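Local coordinates for macrolide export ATP-binding/permease protein macB (Actinobacillus actinomycetemcomitans, PDB 3FTJ) that is a non-canonical ABC transporter, represented here by its periplasmic region, that probably exports macrolides as part of the tripartite MacAB-TdeA efflux system, at residues I18-G23 and Q33-S38; N41-Q46 and E195-L200; N14-F19 and F206-S211. All coordinates share one frame; numbering follows the deposited sequence.

Interaction 1. Residues I18-G23 and Q33-S38; sequences IFNGNG and QNLKIS
Packing of Leu35 and Asn20 joins the end of a sheet strand to the loop that leads into helix 37-44, within the MacB-like periplasmic core domain. Strand 15-20 gives way to a loop after Asn20, and residues 33-35 run past that point before Lys36 takes the N-cap position of the helix. Asn20, buried, puts its amide against the backbone of residues 33-35, where a short polar side chain can face peptide groups directly. The loop is tied to other parts of the chain by Arg172, whose NH1 is hydrogen-bonded to Gln33 O, and by a backbone bond between Leu35 and Ile173. Leu35 supplies the apolar side of the contact. A branched leucine suits this place because one methyl covers the strand's backbone while the other meets a side chain; Ile176 of the neighbouring strand and His201 also touch it. Its first torsion sets CG beside the backbone N (chi1 -69°) and carries it to the strand. With chi2 at 172°, the methyls then end at Ile18: Leu35 CD1 sits 3.3 Å from the carbonyl O of Ile18, and Leu35 CD2 lies 4.1 Å from Ile18 CG2.

Interaction 2. Residues N41-Q46 and E195-L200; sequences NTLSKQ and ELLKSL
Thr42, Leu43 and Gln46 meet Leu196, Leu197 and Leu200 where helix 37-44 packs beside helix 186-201, a helix-helix contact of the periplasmic core domain made by side chains alone. Leu196 CG, anti to the backbone N (chi1 177°), extends toward the first helix, and chi2 (58°) sets the CD2 methyl among all three residues. Thr42 comes first. Its CG2 is 4.1 Å from Leu196 CD2, while OG1 is hydrogen-bonded to Ser38 O one turn back. Threonine thus serves both purposes at a partly exposed position: an apolar branch for the neighbour and a hydroxyl satisfied within its own helix. Leu200 reaches the same residue, its CD2 being 4.4 Å from Thr42 CB. Leu43 follows and is buried. Its CD2 meets Leu196 CD2 at 3.9 Å, the two leucines running in opposite senses and overlapping at their methyl ends, and its CD1 faces Leu197 CD2 at 4.4 Å. Leu43 also touches Ile18, Ile49 and Val52, so a long branched apolar side chain fits a place between helix and sheet. Past the helix, the partly exposed Gln46 reaches toward Leu196 through CB and CG, and the bend at chi2 (-38°) lays the amide across the leucine's methyl. Aliphatic chain and amide group both lie against it, with Gln46 CG 3.7 Å from Leu196 CD2.

Interaction 3. Residues N14-F19 and F206-S211; sequences NTMTIF and FFIMNS
Phe207 CG lies between the backbone N and the carbonyl carbon (chi1 60°), which turns its ring back over the paired strand, while Met209 CG, beside its backbone N (chi1 -62°), is brought to the Phe19 ring. Phe19 CB consequently rests over one face of the Phe207 ring, 3.7 Å from its centroid, in a CH-pi contact. The two rings form an offset, near-parallel pair (22°) with little overlap, centroids 5.4 Å apart. Met209 crosses Phe19 at about a right angle, its CG 3.3 Å from Phe19 CE2; the flexible chain then bends and brings CE to the edge of the Phe207 ring, in its plane.

The opposite face carries Met16, Ile18, Phe206 and Ile208, apolar residues suited to lie against helix 186-201. Here Ile18 CG2 runs alongside Phe206 and approaches Phe206 CD1 at 3.9 Å, while Ile208 CG2 is 3.8 Å from Met16 CB. Asn210 lies beside Met16; its ND2 is held chiefly by Glu190 and gives only a weak bond, 3.5 Å, to Met16 SD, and OD1 caps Thr213 N at the start of helix 211-219.

Thr17 and Met209 exchange two backbone bonds, with Thr17 N 2.9 Å from Met209 O. Phe19 and Phe207 do likewise, and Ile18 with Ile208 forms the non-hydrogen-bonded pair between them: the antiparallel ladder by which strand 206-209 joins strand 15-20 in the mixed sheet of the periplasmic region.

All three contacts gather around strand 15-20, with centres 11 to 14 Å apart. Interactions 1 and 3 share Ile18 and Phe19 and start from the same part of the chain; interaction 1 closes locally, whereas interaction 3 pairs that strand with 206-209, nearly 190 residues on. Interaction 2 opens after interaction 1 closes, and joins helix 37-44, entered from the loop of interaction 1, to helix 186-201, which directly precedes strand 206-209. Ile18 is the meeting point: its CD1 lies 3.7 Å from Leu197 CD1 and 4.1 Å from Leu43 CD1. Both helices therefore pack on one face of the sheet, and early and late parts of this periplasmic region share one apolar core.

Interaction 1. Residues I18-G23 and Q33-S38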
ATOM      1  N   ILE A  18      -7.823  -4.083   3.171  1.00 19.81           N
ATOM      2  CA  ILE A  18      -8.524  -5.185   2.536  1.00 18.57           C
ATOM      3  C   ILE A  18      -7.566  -5.982   1.644  1.00 22.33           C
ATOM      4  O   ILE A  18      -6.872  -5.410   0.802  1.00 18.71           O
ATOM      5  CB  ILE A  18      -9.699  -4.659   1.714  1.00 20.90           C
ATOM      6  CG1 ILE A  18     -10.528  -3.692   2.566  1.00 23.49           C
ATOM      7  CG2 ILE A  18     -10.556  -5.809   1.210  1.00 21.79           C
ATOM      8  CD1 ILE A  18     -11.128  -2.562   1.793  1.00 24.73           C
ATOM      9  N   PHE A  19      -7.533  -7.298   1.844  1.00 19.45           N
ATOM     10  CA  PHE A  19      -6.622  -8.196   1.138  1.00 21.60           C
ATOM     11  C   PHE A  19      -7.384  -9.250   0.340  1.00 23.05           C
ATOM     12  O   PHE A  19      -8.462  -9.672   0.739  1.00 20.73           O
ATOM     13  CB  PHE A  19      -5.739  -8.945   2.138  1.00 22.71           C
ATOM     14  CG  PHE A  19      -4.720  -8.087   2.821  1.00 27.87           C
ATOM     15  CD1 PHE A  19      -3.502  -7.827   2.224  1.00 26.70           C
ATOM     16  CD2 PHE A  19      -4.972  -7.557   4.073  1.00 27.82           C
ATOM     17  CE1 PHE A  19      -2.560  -7.042   2.851  1.00 27.12           C
ATOM     18  CE2 PHE A  19      -4.031  -6.776   4.705  1.00 25.96           C
ATOM     19  CZ  PHE A  19      -2.824  -6.521   4.095  1.00 25.95           C
ATOM     20  N   ASN A  20      -6.799  -9.699  -0.768  1.00 19.78           N
ATOM     21  CA  ASN A  20      -7.334 -10.837  -1.504  1.00 21.61           C
ATOM     22  C   ASN A  20      -7.253 -12.103  -0.670  1.00 24.30           C
ATOM     23  O   ASN A  20      -6.318 -12.275   0.109  1.00 23.71           O
ATOM     24  CB  ASN A  20      -6.550 -11.049  -2.799  1.00 19.72           C
ATOM     25  CG  ASN A  20      -6.628  -9.859  -3.720  1.00 18.24           C
ATOM     26  OD1 ASN A  20      -5.618  -9.254  -4.057  1.00 17.16           O
ATOM     27  ND2 ASN A  20      -7.836  -9.504  -4.113  1.00 17.98           N
ATOM     28  N   GLY A  21      -8.224 -12.993  -0.843  1.00 24.63           N
ATOM     29  CA  GLY A  21      -8.159 -14.298  -0.215  1.00 28.36           C
ATOM     30  C   GLY A  21      -8.965 -14.408   1.063  1.00 30.69           C
ATOM     31  O   GLY A  21      -9.858 -13.599   1.316  1.00 25.36           O
ATOM     32  N   ASN A  22      -8.622 -15.402   1.882  1.00 33.20           N
ATOM     33  CA  ASN A  22      -9.418 -15.754   3.054  1.00 36.56           C
ATOM     34  C   ASN A  22      -8.705 -15.517   4.379  1.00 35.18           C
ATOM     35  O   ASN A  22      -9.321 -15.573   5.442  1.00 39.94           O
ATOM     36  CB  ASN A  22      -9.866 -17.211   2.954  1.00 39.62           C
ATOM     37  CG  ASN A  22     -10.680 -17.483   1.702  1.00 41.78           C
ATOM     38  OD1 ASN A  22     -10.486 -18.496   1.024  1.00 44.80           O
ATOM     39  ND2 ASN A  22     -11.594 -16.575   1.386  1.00 41.69           N
ATOM     40  N   GLY A  23      -7.405 -15.253   4.309  1.00 32.86           N
ATOM     41  CA  GLY A  23      -6.620 -14.959   5.492  1.00 36.97           C
ATOM     42  C   GLY A  23      -5.163 -15.308   5.265  1.00 43.73           C
ATOM     43  O   GLY A  23      -4.818 -15.916   4.251  1.00 43.14           O
ATOM     44  N   GLN A  33      -5.897 -12.426  -7.585  1.00 19.83           N
ATOM     45  CA  GLN A  33      -6.189 -11.001  -7.473  1.00 19.44           C
ATOM     46  C   GLN A  33      -7.602 -10.649  -7.925  1.00 23.95           C
ATOM     47  O   GLN A  33      -7.879 -10.632  -9.120  1.00 25.31           O
ATOM     48  CB  GLN A  33      -5.214 -10.198  -8.323  1.00 22.18           C
ATOM     49  CG  GLN A  33      -3.905  -9.913  -7.674  1.00 22.26           C
ATOM     50  CD  GLN A  33      -3.136  -8.841  -8.415  1.00 24.45           C
ATOM     51  OE1 GLN A  33      -3.031  -8.864  -9.653  1.00 21.51           O
ATOM     52  NE2 GLN A  33      -2.586  -7.895  -7.664  1.00 24.12           N
ATOM     53  N   ASN A  34      -8.487 -10.340  -6.979  1.00 21.25           N
ATOM     54  CA  ASN A  34      -9.840  -9.927  -7.330  1.00 19.23           C
ATOM     55  C   ASN A  34     -10.137  -8.486  -6.962  1.00 21.29           C
ATOM     56  O   ASN A  34     -11.083  -7.886  -7.479  1.00 23.28           O
ATOM     57  CB  ASN A  34     -10.872 -10.881  -6.737  1.00 19.59           C
ATOM     58  CG  ASN A  34     -11.042 -12.131  -7.568  1.00 24.48           C
ATOM     59  OD1 ASN A  34     -11.045 -13.246  -7.048  1.00 28.42           O
ATOM     60  ND2 ASN A  34     -11.181 -11.951  -8.874  1.00 26.36           N
ATOM     61  N   LEU A  35      -9.318  -7.915  -6.084  1.00 19.53           N
ATOM     62  CA  LEU A  35      -9.435  -6.489  -5.793  1.00 20.78           C
ATOM     63  C   LEU A  35      -9.054  -5.692  -7.042  1.00 20.18           C
ATOM     64  O   LEU A  35      -8.055  -5.998  -7.690  1.00 20.13           O
ATOM     65  CB  LEU A  35      -8.537  -6.106  -4.612  1.00 19.30           C
ATOM     66  CG  LEU A  35      -8.984  -6.677  -3.259  1.00 19.25           C
ATOM     67  CD1 LEU A  35      -7.948  -6.430  -2.173  1.00 19.77           C
ATOM     68  CD2 LEU A  35     -10.339  -6.080  -2.858  1.00 22.62           C
ATOM     69  N   LYS A  36      -9.851  -4.677  -7.370  1.00 19.13           N
ATOM     70  CA  LYS A  36      -9.627  -3.849  -8.555  1.00 20.78           C
ATOM     71  C   LYS A  36      -9.621  -2.379  -8.203  1.00 17.94           C
ATOM     72  O   LYS A  36     -10.201  -1.962  -7.203  1.00 18.61           O
ATOM     73  CB  LYS A  36     -10.734  -4.056  -9.595  1.00 21.19           C
ATOM     74  CG  LYS A  36     -11.205  -5.468  -9.785  1.00 22.50           C
ATOM     75  CD  LYS A  36     -12.362  -5.483 -10.748  1.00 24.65           C
ATOM     76  CE  LYS A  36     -12.876  -6.887 -11.013  1.00 36.62           C
ATOM     77  NZ  LYS A  36     -13.844  -6.916 -12.182  1.00 42.18           N
ATOM     78  N   ILE A  37      -8.998  -1.586  -9.062  1.00 18.76           N
ATOM     79  CA  ILE A  37      -9.011  -0.134  -8.918  1.00 20.44           C
ATOM     80  C   ILE A  37     -10.440   0.415  -8.882  1.00 20.32           C
ATOM     81  O   ILE A  37     -10.722   1.372  -8.159  1.00 21.77           O
ATOM     82  CB  ILE A  37      -8.201   0.543 -10.044  1.00 19.79           C
ATOM     83  CG1 ILE A  37      -6.713   0.237  -9.865  1.00 15.64           C
ATOM     84  CG2 ILE A  37      -8.436   2.047 -10.052  1.00 23.86           C
ATOM     85  CD1 ILE A  37      -6.159   0.668  -8.519  1.00 13.60           C
ATOM     86  N   SER A  38     -11.348  -0.201  -9.636  1.00 21.72           N
ATOM     87  CA  SER A  38     -12.746   0.241  -9.633  1.00 24.61           C
ATOM     88  C   SER A  38     -13.420  -0.014  -8.278  1.00 24.81           C
ATOM     89  O   SER A  38     -14.268   0.771  -7.849  1.00 23.38           O
ATOM     90  CB  SER A  38     -13.547  -0.424 -10.752  1.00 24.83           C
ATOM     91  OG  SER A  38     -13.505  -1.835 -10.651  1.00 22.96           O
TER

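Interaction 2. Residues N41-Q46 and E195-L200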
ATOM      1  N   ASN A  41     -12.283   2.854  -6.330  1.00 25.36           N
ATOM      2  CA  ASN A  41     -13.011   4.052  -6.722  1.00 26.37           C
ATOM      3  C   ASN A  41     -14.365   4.120  -6.019  1.00 27.77           C
ATOM      4  O   ASN A  41     -14.740   5.148  -5.465  1.00 30.88           O
ATOM      5  CB  ASN A  41     -13.190   4.089  -8.239  1.00 29.72           C
ATOM      6  CG  ASN A  41     -13.782   5.402  -8.727  1.00 37.57           C
ATOM      7  OD1 ASN A  41     -14.867   5.425  -9.311  1.00 40.88           O
ATOM      8  ND2 ASN A  41     -13.081   6.502  -8.473  1.00 32.45           N
ATOM      9  N   THR A  42     -15.099   3.016  -6.032  1.00 27.48           N
ATOM     10  CA  THR A  42     -16.396   2.969  -5.368  1.00 24.00           C
ATOM     11  C   THR A  42     -16.284   3.204  -3.865  1.00 26.23           C
ATOM     12  O   THR A  42     -17.108   3.906  -3.268  1.00 23.80           O
ATOM     13  CB  THR A  42     -17.090   1.647  -5.645  1.00 27.35           C
ATOM     14  OG1 THR A  42     -17.283   1.524  -7.057  1.00 28.51           O
ATOM     15  CG2 THR A  42     -18.446   1.591  -4.939  1.00 27.87           C
ATOM     16  N   LEU A  43     -15.253   2.637  -3.250  1.00 22.15           N
ATOM     17  CA  LEU A  43     -15.017   2.850  -1.826  1.00 25.19           C
ATOM     18  C   LEU A  43     -14.737   4.320  -1.527  1.00 25.11           C
ATOM     19  O   LEU A  43     -15.210   4.860  -0.531  1.00 26.63           O
ATOM     20  CB  LEU A  43     -13.866   1.973  -1.328  1.00 21.42           C
ATOM     21  CG  LEU A  43     -14.137   0.463  -1.291  1.00 23.38           C
ATOM     22  CD1 LEU A  43     -12.835  -0.333  -1.145  1.00 24.75           C
ATOM     23  CD2 LEU A  43     -15.091   0.122  -0.161  1.00 24.20           C
ATOM     24  N   SER A  44     -13.976   4.971  -2.397  1.00 24.23           N
ATOM     25  CA  SER A  44     -13.606   6.368  -2.176  1.00 26.83           C
ATOM     26  C   SER A  44     -14.833   7.265  -2.114  1.00 29.07           C
ATOM     27  O   SER A  44     -14.758   8.397  -1.633  1.00 29.05           O
ATOM     28  CB  SER A  44     -12.682   6.871  -3.281  1.00 26.27           C
ATOM     29  OG  SER A  44     -13.358   6.879  -4.526  1.00 25.41           O
ATOM     30  N   LYS A  45     -15.961   6.752  -2.601  1.00 27.81           N
ATOM     31  CA  LYS A  45     -17.184   7.537  -2.672  1.00 31.36           C
ATOM     32  C   LYS A  45     -18.132   7.346  -1.489  1.00 32.97           C
ATOM     33  O   LYS A  45     -19.083   8.109  -1.330  1.00 40.66           O
ATOM     34  CB  LYS A  45     -17.904   7.280  -3.997  1.00 31.16           C
ATOM     35  CG  LYS A  45     -17.196   7.930  -5.172  1.00 30.19           C
ATOM     36  CD  LYS A  45     -17.713   7.451  -6.506  1.00 35.83           C
ATOM     37  CE  LYS A  45     -17.026   8.222  -7.633  1.00 45.75           C
ATOM     38  NZ  LYS A  45     -17.316   7.663  -8.987  1.00 50.65           N
ATOM     39  N   GLN A  46     -17.882   6.334  -0.662  1.00 29.51           N
ATOM     40  CA  GLN A  46     -18.710   6.119   0.520  1.00 29.00           C
ATOM     41  C   GLN A  46     -18.507   7.281   1.477  1.00 30.94           C
ATOM     42  O   GLN A  46     -17.403   7.808   1.605  1.00 26.76           O
ATOM     43  CB  GLN A  46     -18.370   4.792   1.208  1.00 27.67           C
ATOM     44  CG  GLN A  46     -18.507   3.589   0.300  1.00 30.20           C
ATOM     45  CD  GLN A  46     -19.694   3.705  -0.638  1.00 31.42           C
ATOM     46  OE1 GLN A  46     -19.536   3.701  -1.861  1.00 31.59           O
ATOM     47  NE2 GLN A  46     -20.888   3.817  -0.072  1.00 31.98           N
ATOM     48  N   GLU A 195     -19.988  -5.585   3.228  1.00 24.30           N
ATOM     49  CA  GLU A 195     -21.168  -5.824   2.410  1.00 27.15           C
ATOM     50  C   GLU A 195     -21.029  -5.242   1.006  1.00 23.31           C
ATOM     51  O   GLU A 195     -21.416  -5.880   0.035  1.00 23.45           O
ATOM     52  CB  GLU A 195     -22.437  -5.337   3.114  1.00 28.23           C
ATOM     53  CG  GLU A 195     -22.881  -6.296   4.200  1.00 30.60           C
ATOM     54  CD  GLU A 195     -22.786  -7.755   3.751  1.00 39.59           C
ATOM     55  OE1 GLU A 195     -23.344  -8.089   2.680  1.00 42.89           O
ATOM     56  OE2 GLU A 195     -22.149  -8.570   4.462  1.00 37.20           O
ATOM     57  N   LEU A 196     -20.454  -4.044   0.901  1.00 21.85           N
ATOM     58  CA  LEU A 196     -20.270  -3.414  -0.402  1.00 23.74           C
ATOM     59  C   LEU A 196     -19.349  -4.250  -1.298  1.00 25.83           C
ATOM     60  O   LEU A 196     -19.685  -4.537  -2.453  1.00 22.48           O
ATOM     61  CB  LEU A 196     -19.731  -1.990  -0.252  1.00 25.85           C
ATOM     62  CG  LEU A 196     -19.410  -1.196  -1.527  1.00 23.22           C
ATOM     63  CD1 LEU A 196     -20.622  -1.068  -2.441  1.00 22.24           C
ATOM     64  CD2 LEU A 196     -18.874   0.185  -1.161  1.00 24.50           C
ATOM     65  N   LEU A 197     -18.202  -4.660  -0.756  1.00 24.75           N
ATOM     66  CA  LEU A 197     -17.237  -5.453  -1.520  1.00 24.65           C
ATOM     67  C   LEU A 197     -17.749  -6.835  -1.905  1.00 23.14           C
ATOM     68  O   LEU A 197     -17.433  -7.325  -2.988  1.00 24.00           O
ATOM     69  CB  LEU A 197     -15.909  -5.579  -0.774  1.00 23.03           C
ATOM     70  CG  LEU A 197     -14.993  -4.366  -0.865  1.00 23.64           C
ATOM     71  CD1 LEU A 197     -13.937  -4.451   0.209  1.00 28.51           C
ATOM     72  CD2 LEU A 197     -14.350  -4.276  -2.248  1.00 29.44           C
ATOM     73  N   LYS A 198     -18.509  -7.474  -1.015  1.00 20.81           N
ATOM     74  CA  LYS A 198     -19.214  -8.712  -1.365  1.00 24.23           C
ATOM     75  C   LYS A 198     -20.169  -8.496  -2.542  1.00 21.12           C
ATOM     76  O   LYS A 198     -20.219  -9.307  -3.460  1.00 23.89           O
ATOM     77  CB  LYS A 198     -19.995  -9.270  -0.170  1.00 27.54           C
ATOM     78  CG  LYS A 198     -19.124  -9.697   0.998  1.00 32.72           C
ATOM     79  CD  LYS A 198     -19.940 -10.002   2.245  1.00 37.68           C
ATOM     80  CE  LYS A 198     -20.748 -11.280   2.090  1.00 40.64           C
ATOM     81  NZ  LYS A 198     -21.308 -11.704   3.412  1.00 52.83           N
ATOM     82  N   SER A 199     -20.932  -7.409  -2.494  1.00 24.70           N
ATOM     83  CA  SER A 199     -21.852  -7.041  -3.570  1.00 23.37           C
ATOM     84  C   SER A 199     -21.087  -6.829  -4.879  1.00 22.22           C
ATOM     85  O   SER A 199     -21.510  -7.277  -5.953  1.00 20.53           O
ATOM     86  CB  SER A 199     -22.599  -5.760  -3.193  1.00 21.97           C
ATOM     87  OG  SER A 199     -23.549  -5.395  -4.180  1.00 23.44           O
ATOM     88  N   LEU A 200     -19.962  -6.131  -4.777  1.00 22.14           N
ATOM     89  CA  LEU A 200     -19.110  -5.853  -5.927  1.00 22.44           C
ATOM     90  C   LEU A 200     -18.552  -7.135  -6.526  1.00 22.13           C
ATOM     91  O   LEU A 200     -18.666  -7.368  -7.733  1.00 23.54           O
ATOM     92  CB  LEU A 200     -17.953  -4.960  -5.497  1.00 21.32           C
ATOM     93  CG  LEU A 200     -17.855  -3.507  -5.956  1.00 23.42           C
ATOM     94  CD1 LEU A 200     -19.149  -2.977  -6.507  1.00 23.71           C
ATOM     95  CD2 LEU A 200     -17.327  -2.641  -4.813  1.00 20.65           C
TER

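Interaction 3. Residues N14-F19 and F206-S211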
ATOM      1  N   ASN A  14      -8.215   3.642  13.019  1.00 43.47           N
ATOM      2  CA  ASN A  14      -9.092   4.288  12.045  1.00 41.95           C
ATOM      3  C   ASN A  14      -8.785   3.883  10.604  1.00 41.00           C
ATOM      4  O   ASN A  14      -9.328   4.462   9.661  1.00 39.23           O
ATOM      5  CB  ASN A  14      -9.048   5.811  12.200  1.00 46.27           C
ATOM      6  CG  ASN A  14     -10.079   6.327  13.200  1.00 54.31           C
ATOM      7  OD1 ASN A  14     -11.205   5.825  13.268  1.00 50.99           O
ATOM      8  ND2 ASN A  14      -9.697   7.340  13.974  1.00 60.83           N
ATOM      9  N   THR A  15      -7.916   2.890  10.440  1.00 35.70           N
ATOM     10  CA  THR A  15      -7.599   2.363   9.121  1.00 36.23           C
ATOM     11  C   THR A  15      -7.881   0.868   9.029  1.00 32.93           C
ATOM     12  O   THR A  15      -7.733   0.134  10.003  1.00 36.39           O
ATOM     13  CB  THR A  15      -6.126   2.591   8.763  1.00 35.09           C
ATOM     14  OG1 THR A  15      -5.304   1.813   9.636  1.00 41.45           O
ATOM     15  CG2 THR A  15      -5.762   4.061   8.901  1.00 34.82           C
ATOM     16  N   MET A  16      -8.297   0.425   7.849  1.00 29.99           N
ATOM     17  CA  MET A  16      -8.501  -0.992   7.588  1.00 28.40           C
ATOM     18  C   MET A  16      -7.860  -1.312   6.259  1.00 28.00           C
ATOM     19  O   MET A  16      -7.927  -0.505   5.336  1.00 27.40           O
ATOM     20  CB  MET A  16      -9.983  -1.322   7.512  1.00 27.12           C
ATOM     21  CG  MET A  16     -10.744  -0.973   8.764  1.00 34.69           C
ATOM     22  SD  MET A  16     -12.495  -1.335   8.596  1.00 36.13           S
ATOM     23  CE  MET A  16     -13.060  -0.781  10.206  1.00 34.29           C
ATOM     24  N   THR A  17      -7.242  -2.487   6.166  1.00 27.80           N
ATOM     25  CA  THR A  17      -6.625  -2.935   4.922  1.00 23.99           C
ATOM     26  C   THR A  17      -7.355  -4.165   4.409  1.00 24.34           C
ATOM     27  O   THR A  17      -7.504  -5.159   5.123  1.00 26.08           O
ATOM     28  CB  THR A  17      -5.125  -3.253   5.109  1.00 26.22           C
ATOM     29  OG1 THR A  17      -4.454  -2.104   5.645  1.00 23.75           O
ATOM     30  CG2 THR A  17      -4.473  -3.643   3.772  1.00 23.27           C
ATOM     31  N   ILE A  18      -7.823  -4.083   3.171  1.00 19.81           N
ATOM     32  CA  ILE A  18      -8.524  -5.185   2.536  1.00 18.57           C
ATOM     33  C   ILE A  18      -7.566  -5.982   1.644  1.00 22.33           C
ATOM     34  O   ILE A  18      -6.872  -5.410   0.802  1.00 18.71           O
ATOM     35  CB  ILE A  18      -9.699  -4.659   1.714  1.00 20.90           C
ATOM     36  CG1 ILE A  18     -10.528  -3.692   2.566  1.00 23.49           C
ATOM     37  CG2 ILE A  18     -10.556  -5.809   1.210  1.00 21.79           C
ATOM     38  CD1 ILE A  18     -11.128  -2.562   1.793  1.00 24.73           C
ATOM     39  N   PHE A  19      -7.533  -7.298   1.844  1.00 19.45           N
ATOM     40  CA  PHE A  19      -6.622  -8.196   1.138  1.00 21.60           C
ATOM     41  C   PHE A  19      -7.384  -9.250   0.340  1.00 23.05           C
ATOM     42  O   PHE A  19      -8.462  -9.672   0.739  1.00 20.73           O
ATOM     43  CB  PHE A  19      -5.739  -8.945   2.138  1.00 22.71           C
ATOM     44  CG  PHE A  19      -4.720  -8.087   2.821  1.00 27.87           C
ATOM     45  CD1 PHE A  19      -3.502  -7.827   2.224  1.00 26.70           C
ATOM     46  CD2 PHE A  19      -4.972  -7.557   4.073  1.00 27.82           C
ATOM     47  CE1 PHE A  19      -2.560  -7.042   2.851  1.00 27.12           C
ATOM     48  CE2 PHE A  19      -4.031  -6.776   4.705  1.00 25.96           C
ATOM     49  CZ  PHE A  19      -2.824  -6.521   4.095  1.00 25.95           C
ATOM     50  N   PHE A 206     -12.193 -11.885   0.036  1.00 24.18           N
ATOM     51  CA  PHE A 206     -11.253 -10.896   0.551  1.00 21.99           C
ATOM     52  C   PHE A 206     -11.376 -10.947   2.053  1.00 22.89           C
ATOM     53  O   PHE A 206     -12.323 -11.531   2.579  1.00 25.10           O
ATOM     54  CB  PHE A 206     -11.647  -9.494   0.075  1.00 22.57           C
ATOM     55  CG  PHE A 206     -13.043  -9.101   0.469  1.00 23.40           C
ATOM     56  CD1 PHE A 206     -13.292  -8.502   1.699  1.00 23.13           C
ATOM     57  CD2 PHE A 206     -14.109  -9.350  -0.377  1.00 22.66           C
ATOM     58  CE1 PHE A 206     -14.585  -8.145   2.073  1.00 22.05           C
ATOM     59  CE2 PHE A 206     -15.404  -9.004  -0.015  1.00 24.14           C
ATOM     60  CZ  PHE A 206     -15.645  -8.401   1.217  1.00 26.12           C
ATOM     61  N   PHE A 207     -10.434 -10.336   2.755  1.00 23.83           N
ATOM     62  CA  PHE A 207     -10.553 -10.227   4.201  1.00 26.38           C
ATOM     63  C   PHE A 207     -10.024  -8.878   4.648  1.00 29.84           C
ATOM     64  O   PHE A 207      -9.259  -8.233   3.928  1.00 26.10           O
ATOM     65  CB  PHE A 207      -9.839 -11.377   4.917  1.00 27.95           C
ATOM     66  CG  PHE A 207      -8.362 -11.461   4.637  1.00 29.30           C
ATOM     67  CD1 PHE A 207      -7.440 -11.034   5.581  1.00 29.14           C
ATOM     68  CD2 PHE A 207      -7.894 -11.987   3.442  1.00 27.46           C
ATOM     69  CE1 PHE A 207      -6.079 -11.121   5.335  1.00 30.75           C
ATOM     70  CE2 PHE A 207      -6.529 -12.080   3.191  1.00 27.45           C
ATOM     71  CZ  PHE A 207      -5.624 -11.646   4.138  1.00 29.59           C
ATOM     72  N   ILE A 208     -10.449  -8.446   5.830  1.00 28.49           N
ATOM     73  CA  ILE A 208     -10.121  -7.116   6.318  1.00 25.53           C
ATOM     74  C   ILE A 208      -9.243  -7.201   7.556  1.00 27.83           C
ATOM     75  O   ILE A 208      -9.501  -7.993   8.462  1.00 30.13           O
ATOM     76  CB  ILE A 208     -11.401  -6.315   6.615  1.00 29.38           C
ATOM     77  CG1 ILE A 208     -12.268  -6.226   5.355  1.00 26.55           C
ATOM     78  CG2 ILE A 208     -11.058  -4.927   7.140  1.00 32.50           C
ATOM     79  CD1 ILE A 208     -13.400  -5.223   5.457  1.00 29.84           C
ATOM     80  N   MET A 209      -8.186  -6.395   7.565  1.00 31.59           N
ATOM     81  CA  MET A 209      -7.261  -6.319   8.685  1.00 31.00           C
ATOM     82  C   MET A 209      -7.427  -4.966   9.352  1.00 29.83           C
ATOM     83  O   MET A 209      -7.332  -3.932   8.698  1.00 30.00           O
ATOM     84  CB  MET A 209      -5.816  -6.432   8.202  1.00 30.04           C
ATOM     85  CG  MET A 209      -5.451  -7.728   7.523  1.00 36.38           C
ATOM     86  SD  MET A 209      -4.859  -8.958   8.694  1.00 51.19           S
ATOM     87  CE  MET A 209      -6.305 -10.000   8.868  1.00 41.64           C
ATOM     88  N   ASN A 210      -7.669  -4.980  10.656  1.00 36.46           N
ATOM     89  CA  ASN A 210      -7.740  -3.758  11.445  1.00 32.79           C
ATOM     90  C   ASN A 210      -7.481  -4.061  12.913  1.00 35.18           C
ATOM     91  O   ASN A 210      -7.123  -5.186  13.267  1.00 34.44           O
ATOM     92  CB  ASN A 210      -9.096  -3.072  11.264  1.00 31.03           C
ATOM     93  CG  ASN A 210     -10.258  -4.009  11.497  1.00 34.56           C
ATOM     94  OD1 ASN A 210     -10.132  -5.010  12.199  1.00 32.35           O
ATOM     95  ND2 ASN A 210     -11.402  -3.687  10.911  1.00 30.86           N
ATOM     96  N   SER A 211      -7.668  -3.059  13.764  1.00 36.09           N
ATOM     97  CA  SER A 211      -7.500  -3.232  15.205  1.00 37.80           C
ATOM     98  C   SER A 211      -8.315  -4.419  15.719  1.00 34.47           C
ATOM     99  O   SER A 211      -7.799  -5.275  16.439  1.00 27.42           O
ATOM    100  CB  SER A 211      -7.911  -1.959  15.941  1.00 38.00           C
ATOM    101  OG  SER A 211      -7.546  -2.033  17.306  1.00 45.06           O
TER